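Local coordinates for HslVU complex proteolytic subunit, putative (Trypanosoma brucei brucei, PDB 4HNZ), which forms the proteolytic double ring of a mitochondrial proteasome-like complex, cleaving protein substrates that its partner HslU has first unfolded, at residues V42-A47 with S55-L60. Numbering follows the deposited sequence.
Sequences VVIGFA and SLMEKL
In the Ntn-hydrolase fold of the proteasome family, helices pack on the outer faces of a two-sheet sandwich, and the meeting of I44 and F46 with M57 and L60 is a compact example of that sheet-to-helix interface. Strand 42-48 runs into helix 50-66 through a short turn, and the helix folds back over the strand it has just left; the two segment axes make an angle of 149° and come within 10.5 Å of each other. No hydrogen bond crosses the gap, which is filled by apolar side chains.

M57 has the largest share of the contact, with I44 next. Its sulfur rests against the branch methyl of I44, M57 SD to I44 CG2 being 3.5 Å, and the bend at chi3 (-85°) turns the terminal methyl aside, along the strand direction, to the ring of F46. There M57 CE comes 3.4 Å from F46 CD2 and only slightly farther from CE2, the methyl coming obliquely onto the CD2-CE2 bond. M57 SD itself lies 5.4 Å from the F46 ring centroid and 57° off the ring normal, an oblique Met-aromatic contact with the methyl as its nearest part.

Within the sandwich, the helix covers one face of the sheet and the other sheet packs on the opposite one. I44 and F46, two residues apart on an extended strand, both point to the helix; at G45 between them no side chain is present. The I44 side chain is extended through both torsions, putting CD1 at the helix; this methyl meets L60 CD2 tip to tip at 3.7 Å and also touches M57 CG. L60 reaches onward to V97 of the adjoining strand and L78 of helix 71-84, while the F46 side chain lies about 7 Å from that of T1, the probable catalytic nucleophile by family resemblance.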
# COMPACT_ATOMS: atom_id res chain seq x y z
N VAL A 42 23.99 -39.88 0.30
CA VAL A 42 23.47 -38.52 0.35
C VAL A 42 21.95 -38.49 0.32
O VAL A 42 21.30 -39.07 -0.56
CB VAL A 42 24.02 -37.65 -0.80
CG1 VAL A 42 23.45 -36.29 -0.73
CG2 VAL A 42 25.53 -37.56 -0.74
N VAL A 43 21.38 -37.83 1.31
CA VAL A 43 19.94 -37.67 1.38
C VAL A 43 19.63 -36.19 1.49
O VAL A 43 20.45 -35.37 1.92
CB VAL A 43 19.31 -38.44 2.55
CG1 VAL A 43 19.54 -39.91 2.42
CG2 VAL A 43 19.89 -37.99 3.88
N ILE A 44 18.46 -35.84 1.03
CA ILE A 44 18.08 -34.43 0.97
C ILE A 44 16.60 -34.24 1.33
O ILE A 44 15.79 -35.12 1.05
CB ILE A 44 18.39 -33.83 -0.39
CG1 ILE A 44 17.88 -32.40 -0.45
CG2 ILE A 44 17.67 -34.57 -1.46
CD1 ILE A 44 18.59 -31.61 -1.52
N GLY A 45 16.33 -33.17 2.08
CA GLY A 45 15.03 -32.85 2.52
C GLY A 45 14.70 -31.46 2.06
O GLY A 45 15.58 -30.63 2.00
N PHE A 46 13.42 -31.21 1.77
CA PHE A 46 12.98 -29.94 1.17
C PHE A 46 11.73 -29.33 1.77
O PHE A 46 10.83 -30.05 2.19
CB PHE A 46 12.86 -30.05 -0.34
CG PHE A 46 11.70 -30.91 -0.82
CD1 PHE A 46 10.42 -30.38 -1.01
CD2 PHE A 46 11.90 -32.25 -1.17
CE1 PHE A 46 9.36 -31.17 -1.56
CE2 PHE A 46 10.83 -33.02 -1.67
CZ PHE A 46 9.56 -32.47 -1.85
N ALA A 47 11.77 -28.02 1.94
CA ALA A 47 10.59 -27.23 2.09
C ALA A 47 10.35 -26.51 0.77
O ALA A 47 11.31 -26.06 0.14
CB ALA A 47 10.77 -26.20 3.20
N SER A 55 13.43 -29.37 -9.05
CA SER A 55 14.27 -28.67 -9.98
C SER A 55 15.59 -28.35 -9.30
O SER A 55 16.65 -28.42 -9.95
CB SER A 55 13.57 -27.40 -10.48
OG SER A 55 12.39 -27.68 -11.20
N LEU A 56 15.55 -27.92 -8.03
CA LEU A 56 16.78 -27.55 -7.34
C LEU A 56 17.60 -28.76 -6.96
O LEU A 56 18.83 -28.72 -7.04
CB LEU A 56 16.51 -26.71 -6.12
CG LEU A 56 16.00 -25.33 -6.49
CD1 LEU A 56 15.25 -24.77 -5.29
CD2 LEU A 56 17.11 -24.40 -6.91
N MET A 57 16.94 -29.86 -6.62
CA MET A 57 17.64 -31.13 -6.41
C MET A 57 18.40 -31.57 -7.65
O MET A 57 19.54 -32.02 -7.54
CB MET A 57 16.69 -32.21 -5.93
CG MET A 57 16.31 -31.93 -4.50
SD MET A 57 15.30 -33.13 -3.61
CE MET A 57 13.62 -32.66 -4.11
N GLU A 58 17.80 -31.42 -8.82
CA GLU A 58 18.49 -31.82 -10.04
C GLU A 58 19.71 -30.97 -10.30
O GLU A 58 20.74 -31.48 -10.70
CB GLU A 58 17.56 -31.76 -11.22
CG GLU A 58 16.53 -32.88 -11.14
CD GLU A 58 15.48 -32.80 -12.24
OE1 GLU A 58 15.52 -31.85 -13.08
OE2 GLU A 58 14.64 -33.72 -12.29
N LYS A 59 19.62 -29.66 -10.02
CA LYS A 59 20.81 -28.81 -10.15
C LYS A 59 21.88 -29.17 -9.10
O LYS A 59 23.06 -29.18 -9.43
CB LYS A 59 20.48 -27.34 -10.05
CG LYS A 59 19.45 -26.86 -11.07
CD LYS A 59 19.92 -26.85 -12.52
CE LYS A 59 18.73 -26.51 -13.42
NZ LYS A 59 19.10 -26.44 -14.86
N LEU A 60 21.45 -29.52 -7.88
CA LEU A 60 22.38 -29.98 -6.86
C LEU A 60 23.11 -31.27 -7.29
O LEU A 60 24.30 -31.41 -7.07
CB LEU A 60 21.68 -30.18 -5.52
CG LEU A 60 22.63 -30.61 -4.41
CD1 LEU A 60 23.75 -29.62 -4.19
CD2 LEU A 60 21.86 -30.81 -3.12